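Serine-rich secreted cell wall anchored (LPXTG-motif ) protein (Lactobacillus reuteri ATCC 53608, PDB 5NXK) probably mediates adhesion of the bacterium to its host in the gut, as a cell-wall-anchored adhesin with a beta-solenoid fold. Local coordinates at residues V105-G109 with G110-W114; I169-A172 with E173-V177; L190-A193 with V194-S198. One frame throughout, in Å; residues are numbered along the deposited sequence.

Contact 1: V105-G109 with G110-W114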
ATOM      1  N   VAL A 105      -6.215  -9.717  -5.884  1.00 33.68           N
ATOM      2  CA  VAL A 105      -6.871  -8.481  -6.253  1.00 33.45           C
ATOM      3  C   VAL A 105      -6.136  -7.819  -7.413  1.00 34.40           C
ATOM      4  O   VAL A 105      -4.910  -7.894  -7.504  1.00 29.69           O
ATOM      5  CB  VAL A 105      -6.937  -7.527  -5.045  1.00 32.56           C
ATOM      6  CG1 VAL A 105      -7.126  -6.076  -5.478  1.00 30.36           C
ATOM      7  CG2 VAL A 105      -8.037  -7.972  -4.078  1.00 30.69           C
ATOM      8  N   THR A 106      -6.895  -7.202  -8.312  1.00 27.55           N
ATOM      9  CA  THR A 106      -6.342  -6.312  -9.313  1.00 32.20           C
ATOM     10  C   THR A 106      -6.867  -4.914  -9.016  1.00 33.07           C
ATOM     11  O   THR A 106      -8.060  -4.752  -8.833  1.00 34.68           O
ATOM     12  CB  THR A 106      -6.735  -6.773 -10.742  1.00 31.05           C
ATOM     13  OG1 THR A 106      -6.263  -8.110 -10.945  1.00 31.01           O
ATOM     14  CG2 THR A 106      -6.128  -5.872 -11.802  1.00 30.16           C
ATOM     15  N   ALA A 107      -6.005  -3.902  -8.961  1.00 28.04           N
ATOM     16  CA  ALA A 107      -6.479  -2.575  -8.577  1.00 27.58           C
ATOM     17  C   ALA A 107      -6.001  -1.479  -9.510  1.00 34.96           C
ATOM     18  O   ALA A 107      -4.874  -1.522 -10.023  1.00 34.71           O
ATOM     19  CB  ALA A 107      -6.047  -2.245  -7.133  1.00 26.75           C
ATOM     20  N   TYR A 108      -6.851  -0.474  -9.684  1.00 28.42           N
ATOM     21  CA  TYR A 108      -6.504   0.691 -10.477  1.00 33.75           C
ATOM     22  C   TYR A 108      -6.849   1.943  -9.695  1.00 32.35           C
ATOM     23  O   TYR A 108      -7.943   2.050  -9.152  1.00 33.08           O
ATOM     24  CB  TYR A 108      -7.250   0.676 -11.824  1.00 34.29           C
ATOM     25  CG  TYR A 108      -6.934  -0.537 -12.676  1.00 36.10           C
ATOM     26  CD1 TYR A 108      -7.626  -1.733 -12.501  1.00 32.36           C
ATOM     27  CD2 TYR A 108      -5.940  -0.485 -13.649  1.00 35.39           C
ATOM     28  CE1 TYR A 108      -7.338  -2.839 -13.264  1.00 31.49           C
ATOM     29  CE2 TYR A 108      -5.638  -1.594 -14.417  1.00 39.49           C
ATOM     30  CZ  TYR A 108      -6.342  -2.770 -14.217  1.00 36.44           C
ATOM     31  OH  TYR A 108      -6.050  -3.879 -14.975  1.00 41.26           O
ATOM     32  N   GLY A 109      -5.932   2.904  -9.661  1.00 30.07           N
ATOM     33  CA  GLY A 109      -6.185   4.154  -8.964  1.00 26.32           C
ATOM     34  C   GLY A 109      -4.976   5.044  -9.104  1.00 25.81           C
ATOM     35  O   GLY A 109      -3.981   4.633  -9.694  1.00 27.04           O
ATOM     36  N   GLY A 110      -5.058   6.264  -8.592  1.00 26.99           N
ATOM     37  CA  GLY A 110      -3.885   7.124  -8.526  1.00 26.21           C
ATOM     38  C   GLY A 110      -3.147   6.738  -7.264  1.00 29.92           C
ATOM     39  O   GLY A 110      -2.061   6.147  -7.301  1.00 27.94           O
ATOM     40  N   THR A 111      -3.726   7.125  -6.135  1.00 25.48           N
ATOM     41  CA  THR A 111      -3.351   6.550  -4.842  1.00 25.49           C
ATOM     42  C   THR A 111      -4.349   5.442  -4.534  1.00 27.75           C
ATOM     43  O   THR A 111      -5.545   5.702  -4.493  1.00 33.54           O
ATOM     44  CB  THR A 111      -3.351   7.609  -3.755  1.00 22.66           C
ATOM     45  OG1 THR A 111      -2.374   8.607  -4.096  1.00 27.86           O
ATOM     46  CG2 THR A 111      -3.024   6.991  -2.375  1.00 23.41           C
ATOM     47  N   LEU A 112      -3.877   4.212  -4.339  1.00 24.82           N
ATOM     48  CA  LEU A 112      -4.792   3.064  -4.225  1.00 25.31           C
ATOM     49  C   LEU A 112      -5.225   2.759  -2.795  1.00 29.46           C
ATOM     50  O   LEU A 112      -6.325   2.235  -2.567  1.00 30.64           O
ATOM     51  CB  LEU A 112      -4.186   1.796  -4.833  1.00 31.25           C
ATOM     52  CG  LEU A 112      -3.913   1.689  -6.343  1.00 37.13           C
ATOM     53  CD1 LEU A 112      -3.032   2.802  -6.876  1.00 41.45           C
ATOM     54  CD2 LEU A 112      -3.283   0.339  -6.631  1.00 39.98           C
ATOM     55  N   VAL A 113      -4.352   3.051  -1.841  1.00 21.12           N
ATOM     56  CA  VAL A 113      -4.649   2.848  -0.414  1.00 24.06           C
ATOM     57  C   VAL A 113      -4.014   3.986   0.356  1.00 28.24           C
ATOM     58  O   VAL A 113      -2.873   4.362   0.075  1.00 24.88           O
ATOM     59  CB  VAL A 113      -4.109   1.500   0.137  1.00 23.37           C
ATOM     60  CG1 VAL A 113      -4.462   1.349   1.627  1.00 26.24           C
ATOM     61  CG2 VAL A 113      -4.666   0.336  -0.657  1.00 21.52           C
ATOM     62  N   TRP A 114      -4.744   4.543   1.318  1.00 25.93           N
ATOM     63  CA  TRP A 114      -4.212   5.678   2.065  1.00 25.10           C
ATOM     64  C   TRP A 114      -4.491   5.447   3.553  1.00 23.80           C
ATOM     65  O   TRP A 114      -5.394   4.706   3.888  1.00 25.97           O
ATOM     66  CB  TRP A 114      -4.837   6.988   1.562  1.00 22.05           C
ATOM     67  CG  TRP A 114      -4.315   8.256   2.174  1.00 20.78           C
ATOM     68  CD1 TRP A 114      -3.324   9.063   1.679  1.00 28.25           C
ATOM     69  CD2 TRP A 114      -4.770   8.879   3.381  1.00 23.63           C
ATOM     70  NE1 TRP A 114      -3.118  10.139   2.521  1.00 25.65           N
ATOM     71  CE2 TRP A 114      -4.006  10.053   3.565  1.00 26.15           C
ATOM     72  CE3 TRP A 114      -5.745   8.556   4.329  1.00 25.61           C
ATOM     73  CZ2 TRP A 114      -4.187  10.897   4.661  1.00 25.94           C
ATOM     74  CZ3 TRP A 114      -5.930   9.401   5.411  1.00 24.59           C
ATOM     75  CH2 TRP A 114      -5.155  10.555   5.568  1.00 25.95           C
TER
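Leu112 turns its branched end back onto Ala107 and Gly109 at one corner of the beta-solenoid, where strand 105-109 of one parallel sheet gives way to strand 113-115 of the next. The leucine side chain carries the contact, and its torsions show how. With chi1 at -66°, CG lies beside its own backbone N and anti to the carbonyl carbon. Chi2 of 56° then splits the two methyls between different targets. CD2 reaches the methyl of Ala107, 3.8 Å from its CB, an inward apolar contact that Leu132 of the following coil also joins by touching both residues. Thr111 turns away from the corner, and its OG1 is hydrogen-bonded to Phe150 N and Thr161 O. The corner backbone is also tied to its neighbours: Gly110 O bonds Ser134 OG, and Thr111 O accepts from Asn83 ND2. The other leucine methyl lies over the face of the Gly109-Gly110 peptide, with Leu112 CD1 3.7 Å from Gly109 C and 3.5 Å from Gly109 O.

Contact 2: I169-A172 with E173-V177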
ATOM      1  N   ILE A 169       3.589  -2.906   4.928  1.00 18.14           N
ATOM      2  CA  ILE A 169       3.066  -3.568   3.733  1.00 23.47           C
ATOM      3  C   ILE A 169       3.747  -4.933   3.661  1.00 24.93           C
ATOM      4  O   ILE A 169       4.975  -5.027   3.568  1.00 22.32           O
ATOM      5  CB  ILE A 169       3.321  -2.751   2.460  1.00 22.59           C
ATOM      6  CG1 ILE A 169       2.611  -1.397   2.540  1.00 20.04           C
ATOM      7  CG2 ILE A 169       2.839  -3.492   1.224  1.00 20.15           C
ATOM      8  CD1 ILE A 169       2.951  -0.506   1.376  1.00 23.49           C
ATOM      9  N   ASN A 170       2.951  -5.990   3.744  1.00 19.54           N
ATOM     10  CA  ASN A 170       3.506  -7.335   3.787  1.00 24.89           C
ATOM     11  C   ASN A 170       3.107  -8.090   2.532  1.00 29.47           C
ATOM     12  O   ASN A 170       1.928  -8.283   2.282  1.00 29.06           O
ATOM     13  CB  ASN A 170       2.995  -8.101   5.015  1.00 19.95           C
ATOM     14  CG  ASN A 170       3.319  -7.406   6.323  1.00 25.03           C
ATOM     15  OD1 ASN A 170       4.468  -7.051   6.586  1.00 25.45           O
ATOM     16  ND2 ASN A 170       2.290  -7.198   7.154  1.00 18.93           N
ATOM     17  N   ILE A 171       4.082  -8.557   1.771  1.00 22.99           N
ATOM     18  CA  ILE A 171       3.811  -9.446   0.650  1.00 22.88           C
ATOM     19  C   ILE A 171       3.852 -10.852   1.217  1.00 20.99           C
ATOM     20  O   ILE A 171       4.881 -11.309   1.708  1.00 29.03           O
ATOM     21  CB  ILE A 171       4.822  -9.287  -0.513  1.00 24.15           C
ATOM     22  CG1 ILE A 171       4.584  -7.985  -1.291  1.00 28.75           C
ATOM     23  CG2 ILE A 171       4.670 -10.419  -1.516  1.00 22.43           C
ATOM     24  CD1 ILE A 171       4.796  -6.707  -0.521  1.00 27.42           C
ATOM     25  N   ALA A 172       2.714 -11.533   1.184  1.00 25.44           N
ATOM     26  CA  ALA A 172       2.600 -12.809   1.877  1.00 24.50           C
ATOM     27  C   ALA A 172       3.505 -13.859   1.273  1.00 28.45           C
ATOM     28  O   ALA A 172       3.869 -13.764   0.103  1.00 30.72           O
ATOM     29  CB  ALA A 172       1.161 -13.295   1.842  1.00 26.68           C
ATOM     30  N   GLU A 173       3.867 -14.864   2.063  1.00 26.38           N
ATOM     31  CA  GLU A 173       4.576 -16.009   1.513  1.00 31.46           C
ATOM     32  C   GLU A 173       3.816 -16.583   0.320  1.00 29.82           C
ATOM     33  O   GLU A 173       2.587 -16.593   0.306  1.00 29.97           O
ATOM     34  CB  GLU A 173       4.839 -17.076   2.572  1.00 34.15           C
ATOM     35  CG  GLU A 173       3.641 -17.733   3.186  1.00 55.13           C
ATOM     36  CD  GLU A 173       4.049 -18.933   4.033  1.00 66.07           C
ATOM     37  OE1 GLU A 173       5.170 -19.451   3.825  1.00 67.01           O
ATOM     38  OE2 GLU A 173       3.264 -19.337   4.917  1.00 68.25           O
ATOM     39  N   ASN A 174       4.573 -16.980  -0.701  1.00 28.25           N
ATOM     40  CA  ASN A 174       4.064 -17.544  -1.953  1.00 32.14           C
ATOM     41  C   ASN A 174       3.296 -16.566  -2.825  1.00 30.34           C
ATOM     42  O   ASN A 174       2.833 -16.938  -3.892  1.00 35.23           O
ATOM     43  CB  ASN A 174       3.170 -18.755  -1.665  1.00 31.00           C
ATOM     44  CG  ASN A 174       3.899 -19.815  -0.890  1.00 32.95           C
ATOM     45  OD1 ASN A 174       5.037 -20.134  -1.200  1.00 32.96           O
ATOM     46  ND2 ASN A 174       3.275 -20.322   0.163  1.00 37.99           N
ATOM     47  N   ALA A 175       3.197 -15.313  -2.417  1.00 26.19           N
ATOM     48  CA  ALA A 175       2.470 -14.356  -3.245  1.00 30.59           C
ATOM     49  C   ALA A 175       3.271 -13.943  -4.473  1.00 30.39           C
ATOM     50  O   ALA A 175       4.502 -14.033  -4.488  1.00 26.17           O
ATOM     51  CB  ALA A 175       2.091 -13.128  -2.434  1.00 30.62           C
ATOM     52  N   ASN A 176       2.552 -13.479  -5.491  1.00 24.37           N
ATOM     53  CA  ASN A 176       3.133 -12.869  -6.676  1.00 24.77           C
ATOM     54  C   ASN A 176       2.494 -11.494  -6.848  1.00 27.62           C
ATOM     55  O   ASN A 176       1.358 -11.354  -7.323  1.00 31.24           O
ATOM     56  CB  ASN A 176       2.940 -13.737  -7.918  1.00 32.45           C
ATOM     57  CG  ASN A 176       3.658 -15.072  -7.808  1.00 40.90           C
ATOM     58  OD1 ASN A 176       3.028 -16.128  -7.726  1.00 45.86           O
ATOM     59  ND2 ASN A 176       4.984 -15.028  -7.776  1.00 40.97           N
ATOM     60  N   VAL A 177       3.205 -10.491  -6.360  1.00 22.49           N
ATOM     61  CA  VAL A 177       2.690  -9.139  -6.336  1.00 23.23           C
ATOM     62  C   VAL A 177       3.422  -8.300  -7.346  1.00 28.20           C
ATOM     63  O   VAL A 177       4.659  -8.311  -7.392  1.00 24.17           O
ATOM     64  CB  VAL A 177       2.821  -8.524  -4.931  1.00 22.82           C
ATOM     65  CG1 VAL A 177       2.386  -7.067  -4.930  1.00 25.82           C
ATOM     66  CG2 VAL A 177       2.015  -9.344  -3.921  1.00 28.94           C
TER
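Ile171 and Val177 meet across a type II beta turn, Ala172 to Ala175, that takes the solenoid chain from strand 168-171 into strand 176-181 of another parallel sheet. The apolar contacts lie on the inner side of the bend. Ile171 CG2 is the main touching branch: it sits 3.7 Å from Val177 CG2 and 3.9 Å from Ala175 CB. Chi1 of -73° sets this methyl anti to the backbone N of Ile171, while CG1 reaches the same valine methyl, with Ile171 CG1 to Val177 CG2 at 3.9 Å; the two side chains run obliquely past each other. Leu126 touches Val177, and Val127 of the same strand touches Ala172.

One backbone hydrogen bond closes the turn, from Ala175 N to Ala172 O at 3.0 Å. It is moderately straight (155° at the hydrogen), but the donor stands 43° out of the carbonyl plane, so it does not follow a lone pair. Ala175 CB also comes close to this oxygen, 3.2 Å from Ala172 O. Asn174 takes the positive phi expected at the third position of a type II turn.

Polar side chains face outward. Glu173 and Asn174 direct their CB bonds away from the bend and are exposed, whereas the Asn170 amide is engaged at both ends, OD1 with Thr204 OG1 and ND2 with Asn125 OD1.

Chemically, then, the bend is two-sided: the buried aliphatic groups of Ile171, Ala175 and Val177 meet on its inner side, and the exposed side chains of Glu173 and Asn174 stand at its apex, with the one hydrogen bond between the two segments, Ala175 N to Ala172 O, closing the bend.

Contact 3: L190-A193 with V194-S198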
ATOM      1  N   LEU A 190       5.685   4.660   3.222  1.00 21.57           N
ATOM      2  CA  LEU A 190       5.298   4.316   4.581  1.00 21.78           C
ATOM      3  C   LEU A 190       5.906   5.361   5.498  1.00 24.83           C
ATOM      4  O   LEU A 190       7.128   5.473   5.605  1.00 30.67           O
ATOM      5  CB  LEU A 190       5.760   2.912   4.969  1.00 21.58           C
ATOM      6  CG  LEU A 190       5.240   1.722   4.146  1.00 22.81           C
ATOM      7  CD1 LEU A 190       6.080   1.483   2.889  1.00 19.25           C
ATOM      8  CD2 LEU A 190       5.150   0.451   4.999  1.00 21.40           C
ATOM      9  N   LEU A 191       5.037   6.135   6.135  1.00 23.82           N
ATOM     10  CA  LEU A 191       5.448   7.268   6.955  1.00 20.83           C
ATOM     11  C   LEU A 191       4.736   7.212   8.307  1.00 20.02           C
ATOM     12  O   LEU A 191       3.554   6.877   8.374  1.00 23.06           O
ATOM     13  CB  LEU A 191       5.124   8.590   6.230  1.00 20.82           C
ATOM     14  CG  LEU A 191       5.468   9.940   6.879  1.00 26.68           C
ATOM     15  CD1 LEU A 191       5.873  10.970   5.803  1.00 20.06           C
ATOM     16  CD2 LEU A 191       4.294  10.475   7.733  1.00 24.35           C
ATOM     17  N   THR A 192       5.444   7.533   9.382  1.00 20.82           N
ATOM     18  CA  THR A 192       4.765   7.770  10.652  1.00 23.12           C
ATOM     19  C   THR A 192       5.022   9.209  11.067  1.00 24.36           C
ATOM     20  O   THR A 192       6.072   9.769  10.793  1.00 25.11           O
ATOM     21  CB  THR A 192       5.232   6.808  11.771  1.00 22.89           C
ATOM     22  OG1 THR A 192       6.575   7.142  12.162  1.00 25.10           O
ATOM     23  CG2 THR A 192       5.212   5.357  11.281  1.00 18.95           C
ATOM     24  N   ALA A 193       4.086   9.772  11.808  1.00 26.96           N
ATOM     25  CA  ALA A 193       4.194  11.142  12.274  1.00 27.71           C
ATOM     26  C   ALA A 193       4.225  11.078  13.791  1.00 25.53           C
ATOM     27  O   ALA A 193       3.964  10.028  14.366  1.00 29.72           O
ATOM     28  CB  ALA A 193       3.027  11.986  11.781  1.00 28.11           C
ATOM     29  N   VAL A 194       4.542  12.196  14.427  1.00 23.19           N
ATOM     30  CA  VAL A 194       4.773  12.234  15.864  1.00 24.29           C
ATOM     31  C   VAL A 194       3.715  11.531  16.706  1.00 28.47           C
ATOM     32  O   VAL A 194       4.074  10.770  17.596  1.00 32.18           O
ATOM     33  CB  VAL A 194       4.917  13.695  16.341  1.00 30.33           C
ATOM     34  CG1 VAL A 194       4.908  13.776  17.863  1.00 31.43           C
ATOM     35  CG2 VAL A 194       6.192  14.301  15.765  1.00 36.78           C
ATOM     36  N   PRO A 195       2.414  11.711  16.406  1.00 25.13           N
ATOM     37  CA  PRO A 195       1.549  11.020  17.371  1.00 26.41           C
ATOM     38  C   PRO A 195       1.273   9.533  17.063  1.00 26.35           C
ATOM     39  O   PRO A 195       0.443   8.940  17.741  1.00 24.19           O
ATOM     40  CB  PRO A 195       0.230  11.815  17.276  1.00 29.74           C
ATOM     41  CG  PRO A 195       0.583  13.097  16.584  1.00 32.54           C
ATOM     42  CD  PRO A 195       1.677  12.714  15.627  1.00 29.58           C
ATOM     43  N   SER A 196       2.005   8.934  16.129  1.00 23.60           N
ATOM     44  CA  SER A 196       1.876   7.499  15.822  1.00 23.64           C
ATOM     45  C   SER A 196       2.026   6.628  17.068  1.00 21.37           C
ATOM     46  O   SER A 196       2.866   6.903  17.922  1.00 23.21           O
ATOM     47  CB  SER A 196       2.923   7.083  14.776  1.00 20.20           C
ATOM     48  OG  SER A 196       3.008   5.667  14.640  1.00 22.11           O
ATOM     49  N   THR A 197       1.245   5.563  17.169  1.00 20.68           N
ATOM     50  CA  THR A 197       1.399   4.693  18.317  1.00 21.90           C
ATOM     51  C   THR A 197       2.676   3.858  18.229  1.00 28.76           C
ATOM     52  O   THR A 197       3.173   3.422  19.252  1.00 27.16           O
ATOM     53  CB  THR A 197       0.229   3.712  18.478  1.00 20.70           C
ATOM     54  OG1 THR A 197       0.186   2.858  17.326  1.00 22.01           O
ATOM     55  CG2 THR A 197      -1.116   4.444  18.637  1.00 19.11           C
ATOM     56  N   SER A 198       3.223   3.648  17.030  1.00 23.08           N
ATOM     57  CA  SER A 198       4.394   2.758  16.917  1.00 23.86           C
ATOM     58  C   SER A 198       5.648   3.377  16.325  1.00 22.87           C
ATOM     59  O   SER A 198       6.752   3.010  16.731  1.00 24.22           O
ATOM     60  CB  SER A 198       4.038   1.512  16.090  1.00 27.46           C
ATOM     61  OG  SER A 198       3.896   1.825  14.708  1.00 27.70           O
TER
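The Ala193-Val194 peptide is the flat group here, and Pro195, a puckered ring, meets it through CD. Pro195 CD lies over one face of that peptide, 3.5 Å from Ala193 C. Ala193 CB projects to the same side, 4.1 Å from Pro195 CD, but CD itself is displaced toward the Val194 N end of the peptide. Ser196 approaches the oxygen end of the peptide, its CB 3.2 Å from Ala193 O.

These positions belong to a type I beta turn from Ala193 to Ser196. Its closing hydrogen bond runs from Ser196 N to Ala193 O at 2.9 Å and is fairly straight, 163° at the hydrogen. The donor stands 36° out of the carbonyl plane, on the face that also carries the proline CD. Pro195 N is near the same oxygen but has no hydrogen to offer.

Ser196 also packs back on Thr192, CB to CB at 3.8 Å. Chi1 of 169° swings Ser196 OG anti to its own N, bringing it beside Thr192 CG2 at 4.0 Å and allowing a hydrogen bond with Gly199 N. Thr192 sends its OG1 to Gly228 N instead.

The turn occupies the loop between strand 186-191 and strand 200-205 at the edge of the solenoid. Val194 and Pro195 are exposed at its outer end, whereas the base is bound to neighbouring coils: Thr192 and Ala193 pair by backbone with Asp226 and Thr117, Leu191 O bonds Ser166 OG, and Thr192 touches Ser201 of strand 200-205.

Contacts 1, 2 and 3 follow one another along the chain. Contacts 1 and 2 share a parallel sheet, containing strands 105-109 and 176-181 with strand 129-134 between them; their centres are about 16 Å apart and their nearest atoms about 7 Å. Contact 3 lies at the end of strand 186-191, which begins another parallel sheet, and in the loop after it, its centre about 22 Å from that of contact 1 and 24 Å from that of contact 2. Contacts 2 and 3 touch, with Ile169 N and Leu190 CD2 3.7 Å apart. They sample three solenoid bends, one buried, one partly buried, one at the surface, that pass the chain from strand to strand while successive coils stack into parallel sheets.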